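Xyloglucan-specific endo-beta-1,4-glucanase BoGH9A (Bacteroides ovatus, PDB 6DHT) hydrolyses internal beta-1,4-glucosidic linkages in the xyloglucan backbone, releasing xyloglucan oligosaccharides for use by this gut bacterium. Local coordinates at residues F43-A48 against Y86-N91; I13-I18 against G92-F97; F384-P389 against R398-S403. One frame throughout, in Å; residues are numbered along the deposited sequence.

Contact 1: residues F43-A48 against Y86-N91; sequences FVIWDA and YILKVN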
loop_
_atom_site.group_PDB
_atom_site.type_symbol
_atom_site.label_atom_id
_atom_site.label_comp_id
_atom_site.label_asym_id
_atom_site.label_seq_id
_atom_site.Cartn_x
_atom_site.Cartn_y
_atom_site.Cartn_z
ATOM N N PHE A 43 -33.918 4.765 12.271
ATOM C CA PHE A 43 -33.232 5.868 11.607
ATOM C C PHE A 43 -33.967 6.293 10.359
ATOM O O PHE A 43 -34.790 5.542 9.826
ATOM C CB PHE A 43 -31.768 5.510 11.272
ATOM C CG PHE A 43 -31.607 4.572 10.101
ATOM C CD1 PHE A 43 -31.706 3.201 10.270
ATOM C CD2 PHE A 43 -31.350 5.074 8.838
ATOM C CE1 PHE A 43 -31.558 2.341 9.186
ATOM C CE2 PHE A 43 -31.186 4.223 7.756
ATOM C CZ PHE A 43 -31.297 2.862 7.933
ATOM N N VAL A 44 -33.670 7.507 9.900
ATOM C CA VAL A 44 -34.320 8.084 8.727
ATOM C C VAL A 44 -33.276 8.751 7.830
ATOM O O VAL A 44 -32.341 9.383 8.315
ATOM C CB VAL A 44 -35.399 9.126 9.133
ATOM C CG1 VAL A 44 -36.104 9.676 7.922
ATOM C CG2 VAL A 44 -36.399 8.493 10.078
ATOM N N ILE A 45 -33.444 8.588 6.522
ATOM C CA ILE A 45 -32.650 9.324 5.557
ATOM C C ILE A 45 -33.519 10.402 4.916
ATOM O O ILE A 45 -34.627 10.114 4.445
ATOM C CB ILE A 45 -32.118 8.384 4.445
ATOM C CG1 ILE A 45 -31.376 7.178 5.062
ATOM C CG2 ILE A 45 -31.261 9.154 3.441
ATOM C CD1 ILE A 45 -30.171 7.514 5.886
ATOM N N TRP A 46 -33.007 11.634 4.911
ATOM C CA TRP A 46 -33.656 12.771 4.255
ATOM C C TRP A 46 -32.835 13.321 3.101
ATOM O O TRP A 46 -31.613 13.366 3.181
ATOM C CB TRP A 46 -33.819 13.908 5.267
ATOM C CG TRP A 46 -34.628 13.551 6.458
ATOM C CD1 TRP A 46 -34.170 13.114 7.660
ATOM C CD2 TRP A 46 -36.053 13.599 6.559
ATOM N NE1 TRP A 46 -35.228 12.887 8.512
ATOM C CE2 TRP A 46 -36.394 13.168 7.851
ATOM C CE3 TRP A 46 -37.071 13.940 5.671
ATOM C CZ2 TRP A 46 -37.715 13.086 8.288
ATOM C CZ3 TRP A 46 -38.383 13.861 6.107
ATOM C CH2 TRP A 46 -38.689 13.434 7.402
ATOM N N ASP A 47 -33.494 13.759 2.040
ATOM C CA ASP A 47 -32.822 14.487 0.972
ATOM C C ASP A 47 -32.433 15.848 1.548
ATOM O O ASP A 47 -33.291 16.591 2.032
ATOM C CB ASP A 47 -33.755 14.618 -0.240
ATOM C CG ASP A 47 -33.106 15.319 -1.430
ATOM O OD1 ASP A 47 -32.475 16.375 -1.249
ATOM O OD2 ASP A 47 -33.243 14.815 -2.574
ATOM N N ALA A 48 -31.147 16.179 1.523
ATOM C CA ALA A 48 -30.660 17.358 2.233
ATOM C C ALA A 48 -31.148 18.652 1.596
ATOM O O ALA A 48 -31.238 19.684 2.263
ATOM C CB ALA A 48 -29.130 17.347 2.302
ATOM N N TYR A 86 -27.520 13.768 1.327
ATOM C CA TYR A 86 -28.555 13.223 2.203
ATOM C C TYR A 86 -28.220 13.494 3.663
ATOM O O TYR A 86 -27.064 13.757 4.015
ATOM C CB TYR A 86 -28.712 11.711 1.983
ATOM C CG TYR A 86 -29.206 11.377 0.608
ATOM C CD1 TYR A 86 -30.569 11.328 0.333
ATOM C CD2 TYR A 86 -28.316 11.133 -0.424
ATOM C CE1 TYR A 86 -31.022 11.045 -0.916
ATOM C CE2 TYR A 86 -28.759 10.847 -1.683
ATOM C CZ TYR A 86 -30.127 10.798 -1.925
ATOM O OH TYR A 86 -30.601 10.518 -3.179
ATOM N N ILE A 87 -29.242 13.445 4.511
ATOM C CA ILE A 87 -29.041 13.537 5.947
ATOM C C ILE A 87 -29.505 12.259 6.620
ATOM O O ILE A 87 -30.626 11.807 6.385
ATOM C CB ILE A 87 -29.854 14.691 6.556
ATOM C CG1 ILE A 87 -29.572 16.008 5.829
ATOM C CG2 ILE A 87 -29.560 14.819 8.058
ATOM C CD1 ILE A 87 -30.618 17.087 6.144
ATOM N N LEU A 88 -28.642 11.684 7.447
ATOM C CA LEU A 88 -28.981 10.520 8.246
ATOM C C LEU A 88 -29.309 11.009 9.651
ATOM O O LEU A 88 -28.449 11.563 10.317
ATOM C CB LEU A 88 -27.798 9.542 8.305
ATOM C CG LEU A 88 -28.031 8.146 8.914
ATOM C CD1 LEU A 88 -26.846 7.243 8.587
ATOM C CD2 LEU A 88 -28.188 8.150 10.371
ATOM N N LYS A 89 -30.542 10.795 10.096
ATOM C CA LYS A 89 -30.933 11.146 11.466
ATOM C C LYS A 89 -31.175 9.878 12.281
ATOM O O LYS A 89 -31.913 8.991 11.844
ATOM C CB LYS A 89 -32.189 12.030 11.476
ATOM C CG LYS A 89 -31.957 13.493 11.112
ATOM C CD LYS A 89 -33.045 14.382 11.739
ATOM C CE LYS A 89 -32.995 15.822 11.239
ATOM N NZ LYS A 89 -31.610 16.389 11.217
ATOM N N VAL A 90 -30.534 9.803 13.445
ATOM C CA VAL A 90 -30.698 8.701 14.392
ATOM C C VAL A 90 -30.809 9.300 15.772
ATOM O O VAL A 90 -29.852 9.906 16.256
ATOM C CB VAL A 90 -29.475 7.757 14.480
ATOM C CG1 VAL A 90 -29.862 6.468 15.200
ATOM C CG2 VAL A 90 -28.941 7.458 13.148
ATOM N N ASN A 91 -31.962 9.113 16.409
ATOM C CA ASN A 91 -32.188 9.635 17.753
ATOM C C ASN A 91 -31.942 11.140 17.749
ATOM O O ASN A 91 -32.563 11.866 16.973
ATOM C CB ASN A 91 -31.292 8.910 18.758
ATOM C CG ASN A 91 -31.683 7.441 18.942
ATOM O OD1 ASN A 91 -32.366 6.853 18.090
ATOM N ND2 ASN A 91 -31.258 6.844 20.058
HETATM O O HOH W 1 -30.902 13.589 -4.792
#

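Contact 2: residues I13-I18 against G92-F97; sequences IPNDAI and GASVTF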
loop_
_atom_site.group_PDB
_atom_site.type_symbol
_atom_site.label_atom_id
_atom_site.label_comp_id
_atom_site.label_asym_id
_atom_site.label_seq_id
_atom_site.Cartn_x
_atom_site.Cartn_y
_atom_site.Cartn_z
ATOM N N ILE A 13 -27.233 10.609 22.337
ATOM C CA ILE A 13 -26.303 10.065 21.340
ATOM C C ILE A 13 -25.694 11.182 20.494
ATOM O O ILE A 13 -26.401 11.890 19.780
ATOM C CB ILE A 13 -26.983 9.019 20.420
ATOM C CG1 ILE A 13 -26.255 8.915 19.064
ATOM C CG2 ILE A 13 -28.448 9.364 20.225
ATOM C CD1 ILE A 13 -26.830 7.901 18.113
ATOM N N PRO A 14 -24.369 11.338 20.561
ATOM C CA PRO A 14 -23.756 12.417 19.780
ATOM C C PRO A 14 -23.630 12.102 18.273
ATOM O O PRO A 14 -23.645 10.935 17.851
ATOM C CB PRO A 14 -22.377 12.551 20.413
ATOM C CG PRO A 14 -22.062 11.162 20.919
ATOM C CD PRO A 14 -23.368 10.542 21.304
ATOM N N ASN A 15 -23.520 13.153 17.464
ATOM C CA ASN A 15 -23.275 12.984 16.031
ATOM C C ASN A 15 -22.063 12.085 15.802
ATOM O O ASN A 15 -22.065 11.252 14.888
ATOM C CB ASN A 15 -23.061 14.337 15.353
ATOM C CG ASN A 15 -24.292 15.233 15.417
ATOM O OD1 ASN A 15 -25.400 14.774 15.675
ATOM N ND2 ASN A 15 -24.094 16.517 15.151
ATOM N N ASP A 16 -21.066 12.277 16.668
ATOM C CA ASP A 16 -19.823 11.505 16.754
ATOM C C ASP A 16 -20.003 9.992 16.741
ATOM O O ASP A 16 -19.096 9.250 16.365
ATOM C CB ASP A 16 -19.145 11.850 18.088
ATOM C CG ASP A 16 -17.693 12.221 17.928
ATOM O OD1 ASP A 16 -17.236 13.127 18.656
ATOM O OD2 ASP A 16 -17.007 11.608 17.080
ATOM N N ALA A 17 -21.156 9.531 17.203
ATOM C CA ALA A 17 -21.383 8.109 17.403
ATOM C C ALA A 17 -21.753 7.432 16.095
ATOM O O ALA A 17 -21.758 6.211 16.017
ATOM C CB ALA A 17 -22.502 7.902 18.440
ATOM N N ILE A 18 -22.142 8.223 15.106
ATOM C CA ILE A 18 -22.548 7.656 13.814
ATOM C C ILE A 18 -21.292 7.380 12.963
ATOM O O ILE A 18 -20.639 8.303 12.502
ATOM C CB ILE A 18 -23.531 8.560 13.041
ATOM C CG1 ILE A 18 -24.726 8.918 13.951
ATOM C CG2 ILE A 18 -23.997 7.866 11.747
ATOM C CD1 ILE A 18 -25.594 10.001 13.407
ATOM N N GLY A 92 -31.025 11.619 18.577
ATOM C CA GLY A 92 -30.726 13.037 18.580
ATOM C C GLY A 92 -29.777 13.467 17.477
ATOM O O GLY A 92 -29.712 14.645 17.127
ATOM N N ALA A 93 -29.051 12.502 16.917
ATOM C CA ALA A 93 -27.863 12.795 16.127
ATOM C C ALA A 93 -28.130 12.848 14.629
ATOM O O ALA A 93 -29.112 12.301 14.146
ATOM C CB ALA A 93 -26.816 11.758 16.414
ATOM N N SER A 94 -27.241 13.510 13.896
ATOM C CA SER A 94 -27.301 13.452 12.445
ATOM C C SER A 94 -25.935 13.646 11.791
ATOM O O SER A 94 -25.004 14.161 12.398
ATOM C CB SER A 94 -28.287 14.492 11.910
ATOM O OG SER A 94 -27.767 15.801 12.051
ATOM N N VAL A 95 -25.837 13.180 10.549
ATOM C CA VAL A 95 -24.653 13.380 9.720
ATOM C C VAL A 95 -25.135 13.500 8.289
ATOM O O VAL A 95 -26.130 12.889 7.926
ATOM C CB VAL A 95 -23.627 12.219 9.831
ATOM C CG1 VAL A 95 -23.087 12.115 11.239
ATOM C CG2 VAL A 95 -24.230 10.896 9.396
ATOM N N THR A 96 -24.443 14.301 7.481
ATOM C CA THR A 96 -24.757 14.384 6.057
ATOM C C THR A 96 -23.774 13.501 5.301
ATOM O O THR A 96 -22.637 13.328 5.734
ATOM C CB THR A 96 -24.654 15.812 5.496
ATOM O OG1 THR A 96 -23.298 16.254 5.561
ATOM C CG2 THR A 96 -25.535 16.765 6.280
ATOM N N PHE A 97 -24.219 12.955 4.176
ATOM C CA PHE A 97 -23.343 12.125 3.353
ATOM C C PHE A 97 -23.733 12.235 1.895
ATOM O O PHE A 97 -24.814 12.715 1.555
ATOM C CB PHE A 97 -23.409 10.669 3.819
ATOM C CG PHE A 97 -24.747 10.011 3.602
ATOM C CD1 PHE A 97 -25.014 9.335 2.424
ATOM C CD2 PHE A 97 -25.736 10.060 4.574
ATOM C CE1 PHE A 97 -26.242 8.717 2.203
ATOM C CE2 PHE A 97 -26.960 9.446 4.357
ATOM C CZ PHE A 97 -27.218 8.779 3.190
#

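Contact 3: residues F384-P389 against R398-S403; sequences FAWLQP and RRFADS. With EDO (1,2-ethanediol), chain L.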
loop_
_atom_site.group_PDB
_atom_site.type_symbol
_atom_site.label_atom_id
_atom_site.label_comp_id
_atom_site.label_asym_id
_atom_site.label_seq_id
_atom_site.Cartn_x
_atom_site.Cartn_y
_atom_site.Cartn_z
ATOM N N PHE A 384 -0.617 -13.251 -8.128
ATOM C CA PHE A 384 -1.361 -12.329 -8.966
ATOM C C PHE A 384 -0.869 -12.400 -10.419
ATOM O O PHE A 384 -1.667 -12.311 -11.362
ATOM C CB PHE A 384 -1.255 -10.867 -8.472
ATOM C CG PHE A 384 -1.799 -10.593 -7.077
ATOM C CD1 PHE A 384 -2.740 -11.393 -6.462
ATOM C CD2 PHE A 384 -1.300 -9.507 -6.373
ATOM C CE1 PHE A 384 -3.183 -11.082 -5.180
ATOM C CE2 PHE A 384 -1.757 -9.192 -5.112
ATOM C CZ PHE A 384 -2.691 -9.980 -4.521
ATOM N N ALA A 385 0.441 -12.569 -10.583
ATOM C CA ALA A 385 1.032 -12.667 -11.915
ATOM C C ALA A 385 0.516 -13.908 -12.657
ATOM O O ALA A 385 0.078 -13.815 -13.792
ATOM C CB ALA A 385 2.531 -12.690 -11.805
ATOM N N TRP A 386 0.525 -15.055 -11.985
ATOM C CA TRP A 386 -0.031 -16.285 -12.566
ATOM C C TRP A 386 -1.524 -16.193 -12.911
ATOM O O TRP A 386 -1.976 -16.847 -13.853
ATOM C CB TRP A 386 0.214 -17.465 -11.614
ATOM C CG TRP A 386 1.618 -17.979 -11.700
ATOM C CD1 TRP A 386 2.652 -17.661 -10.903
ATOM C CD2 TRP A 386 2.120 -18.923 -12.656
ATOM N NE1 TRP A 386 3.797 -18.318 -11.306
ATOM C CE2 TRP A 386 3.475 -19.121 -12.371
ATOM C CE3 TRP A 386 1.541 -19.623 -13.728
ATOM C CZ2 TRP A 386 4.277 -19.971 -13.134
ATOM C CZ3 TRP A 386 2.331 -20.476 -14.468
ATOM C CH2 TRP A 386 3.683 -20.645 -14.170
ATOM N N LEU A 387 -2.285 -15.387 -12.168
ATOM C CA LEU A 387 -3.735 -15.289 -12.354
ATOM C C LEU A 387 -4.137 -14.212 -13.361
ATOM O O LEU A 387 -5.316 -14.049 -13.655
ATOM C CB LEU A 387 -4.422 -14.997 -11.022
ATOM C CG LEU A 387 -4.326 -16.078 -9.956
ATOM C CD1 LEU A 387 -4.998 -15.561 -8.696
ATOM C CD2 LEU A 387 -4.928 -17.396 -10.380
ATOM N N GLN A 388 -3.168 -13.492 -13.908
ATOM C CA GLN A 388 -3.442 -12.410 -14.849
ATOM C C GLN A 388 -4.143 -12.897 -16.115
ATOM O O GLN A 388 -3.677 -13.838 -16.759
ATOM C CB GLN A 388 -2.124 -11.742 -15.239
ATOM C CG GLN A 388 -2.199 -10.242 -15.331
ATOM C CD GLN A 388 -0.826 -9.608 -15.423
ATOM O OE1 GLN A 388 -0.073 -9.538 -14.431
ATOM N NE2 GLN A 388 -0.482 -9.147 -16.616
ATOM N N PRO A 389 -5.244 -12.235 -16.500
ATOM C CA PRO A 389 -5.954 -12.637 -17.723
ATOM C C PRO A 389 -5.249 -12.225 -19.011
ATOM O O PRO A 389 -4.256 -11.487 -18.992
ATOM C CB PRO A 389 -7.302 -11.924 -17.589
ATOM C CG PRO A 389 -7.033 -10.754 -16.726
ATOM C CD PRO A 389 -5.950 -11.165 -15.776
ATOM N N ARG A 398 -1.810 -23.556 -16.925
ATOM C CA ARG A 398 -3.188 -23.300 -16.541
ATOM C C ARG A 398 -3.561 -24.134 -15.334
ATOM O O ARG A 398 -4.233 -23.651 -14.414
ATOM C CB ARG A 398 -4.122 -23.606 -17.705
ATOM C CG ARG A 398 -5.504 -23.077 -17.464
ATOM C CD ARG A 398 -5.665 -21.709 -18.098
ATOM N NE ARG A 398 -5.471 -20.652 -17.125
ATOM C CZ ARG A 398 -5.134 -19.401 -17.420
ATOM N NH1 ARG A 398 -4.931 -19.011 -18.674
ATOM N NH2 ARG A 398 -4.990 -18.540 -16.438
ATOM N N ARG A 399 -3.079 -25.365 -15.275
ATOM C CA ARG A 399 -3.348 -26.231 -14.145
ATOM C C ARG A 399 -2.718 -25.634 -12.876
ATOM O O ARG A 399 -3.333 -25.652 -11.802
ATOM C CB ARG A 399 -2.791 -27.625 -14.424
ATOM C CG ARG A 399 -3.083 -28.673 -13.358
ATOM C CD ARG A 399 -2.011 -29.760 -13.383
ATOM N NE ARG A 399 -1.645 -30.120 -14.755
ATOM C CZ ARG A 399 -0.426 -30.482 -15.155
ATOM N NH1 ARG A 399 0.584 -30.550 -14.295
ATOM N NH2 ARG A 399 -0.217 -30.775 -16.433
ATOM N N PHE A 400 -1.495 -25.132 -12.996
ATOM C CA PHE A 400 -0.835 -24.506 -11.868
ATOM C C PHE A 400 -1.608 -23.260 -11.414
ATOM O O PHE A 400 -1.915 -23.115 -10.216
ATOM C CB PHE A 400 0.597 -24.137 -12.222
ATOM C CG PHE A 400 1.371 -23.559 -11.069
ATOM C CD1 PHE A 400 1.562 -24.301 -9.922
ATOM C CD2 PHE A 400 1.913 -22.299 -11.153
ATOM C CE1 PHE A 400 2.276 -23.778 -8.848
ATOM C CE2 PHE A 400 2.636 -21.761 -10.087
ATOM C CZ PHE A 400 2.820 -22.503 -8.942
ATOM N N ALA A 401 -1.915 -22.366 -12.350
ATOM C CA ALA A 401 -2.708 -21.179 -12.025
ATOM C C ALA A 401 -4.018 -21.566 -11.346
ATOM O O ALA A 401 -4.400 -20.965 -10.331
ATOM C CB ALA A 401 -2.975 -20.343 -13.265
ATOM N N ASP A 402 -4.714 -22.563 -11.884
ATOM C CA ASP A 402 -5.987 -22.998 -11.310
ATOM C C ASP A 402 -5.819 -23.424 -9.856
ATOM O O ASP A 402 -6.697 -23.149 -9.030
ATOM C CB ASP A 402 -6.599 -24.169 -12.101
ATOM C CG ASP A 402 -7.269 -23.730 -13.388
ATOM O OD1 ASP A 402 -7.360 -22.515 -13.644
ATOM O OD2 ASP A 402 -7.727 -24.617 -14.145
ATOM N N SER A 403 -4.702 -24.069 -9.528
ATOM C CA SER A 403 -4.459 -24.506 -8.163
ATOM C C SER A 403 -4.267 -23.291 -7.252
ATOM O O SER A 403 -4.694 -23.299 -6.098
ATOM C CB SER A 403 -3.260 -25.465 -8.058
ATOM O OG SER A 403 -2.009 -24.828 -8.278
HETATM C C1 EDO L . -6.708 -19.572 -13.210
HETATM O O1 EDO L . -6.389 -20.325 -14.388
HETATM C C2 EDO L . -6.681 -18.083 -13.538
HETATM O O2 EDO L . -7.888 -17.736 -14.224
#

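Contact 1: residues F43-A48 against Y86-N91
The carbonyl oxygen of Trp46 is gripped twice from across the sheet: Ile87 N donates to Trp46 O at 2.7 Å, and the CA of Tyr86 adds a CA-H...O contact to the same oxygen at 3.2 Å. Trp46 N answers with a 2.8 Å bond to Ile87 O, and Val44 and Lys89 form a second such antiparallel hydrogen-bonded pair. Between these pairs Ile45 faces Leu88 in a non-hydrogen-bonded pair whose side chains lie on the buried face of the sheet. With CG1 anti to its carbonyl carbon (chi1 -53°), Ile45 sends its branches to two neighbours: CD1 lies 3.8 Å from Leu88 CG, while CG2 rests 3.9 Å from Tyr86 CD1. Phe55 and Phe97 pack on Ile45 as well; replacing it by alanine would probably leave Leu88 and the Tyr86 ring without their shared neighbour and open a gap between the strands and these phenyl rings. On the more exposed face, Val44 CG1 sits over one face of the Trp46 ring, toward its rim, and the CG of Lys89 lies 4.1 Å from Trp46 CD1; just past the end of the strand, Ala48 CB meets Ile87 CG1 at 3.8 Å. The tyrosine hydroxyl has its main partner in the carbonyl of Thr82. Direct backbone bonds thus fix the register of the two strands, while apolar branches make the buried face hydrophobic, and the other face mixes Trp46, Val44 and Ile87 with the aliphatic part of Lys89.

Contact 2: residues I13-I18 against G92-F97
Hydrogen bonding joins the 3-10 turn at 15-17 to the start of strand 93-99 at one point, where Ser94 N donates to Asn15 OD1 at 2.9 Å with an N-H...O angle of 161°. The donor stands above the plane of the amide, 51° out of it, so the bond is straight at the hydrogen but does not follow a lone pair. With CG anti to its carbonyl carbon (chi1 -64°), Asn15 swings OD1 to the outer edge of the strand, also within 3.2 Å of Ala93 CA. The turn carrying this amide is held by its own backbone bonds, from Ala17 N to Pro14 O and from Ile18 N to Asn15 O.

Apolar contacts centre on the methyl of Ala93. Ile18 CD1 reaches it at 3.7 Å, and Ile13 CG1 approaches Ala93 CB at 3.9 Å. Farther along the strand Ile18 and Val95 meet tip to tip, though Val95 has two conformers and the detail of that touch is doubtful.

Van der Waals contact with backbone completes the set: the carbonyl oxygen of Ile13 lies 3.4 Å from Ala93 CB, and Ile13 CG2 is 3.8 Å from Gly92 N.

Strand 93-99 is outermost in its sheet, with Val95 paired to Leu88 on its inner side, and Asn15 serves an outward-facing N-H. Strand 18-19 belongs to the other sheet, so the arrangement closes one edge between the two sheets of the Ig-like beta-sandwich that precedes the catalytic region in this GH9 enzyme.

Contact 3: residues F384-P389 against R398-S403
Trp386 and Phe400 make the tight side of this contact, an edge-to-face (T-shaped) aromatic pair. The edge of Phe400 points at the six-membered ring of Trp386, with centroids 4.8 Å apart and planes at 82°. Phe400 CD2 stands 3.5 Å above the indole plane, over its centre, placed there by a chi1 of -176° that sets the ring anti to the backbone N. Phe351 makes another edge-to-face pair with Trp386, and Ser347 OG accepts the indole N-H, which satisfies this buried polar atom and helps to fix the ring. Close by, Ala401 CB lies 3.7 Å from Trp386 O, and Leu387 CD2 is 3.6 Å from Ala401 O.

No hydrogen bond joins the two segments directly, and the other side is looser. Here Arg398, its chain bent at chi2 and chi3, turns its guanidinium edge to a bound 1,2-ethanediol: NE at 2.9 Å and NH2 at 3.1 Å both donate to O1, which also bonds the exposed Asp402. The diol, probably from the crystallisation liquor, packs against Leu387 CD2. The contact joins consecutive helices, 379-386 and 395-416, of the all-helical (alpha/alpha)6 barrel that forms the catalytic domain of family GH9.

In the fold
Contacts 1 and 2 belong to the N-terminal Ig-like domain and meet directly: strands 84-90 and 93-99 are neighbours in one sheet, linked by probable hydrogen bonds from Leu88 N to Val95 O and from Tyr86 N to Phe97 O. Contact 1 lies within that sheet and relies on paired backbone bonds, whereas contact 2, at its edge and more exposed, depends on a single side-chain amide and a few methyl groups. Contact 3 stands apart in the catalytic region, its centre about 46 Å from those of the other two. Buried between helices, it has aromatic packing in place of cross-strand bonds. All three lie away from the annotated active-site and metal-binding residues.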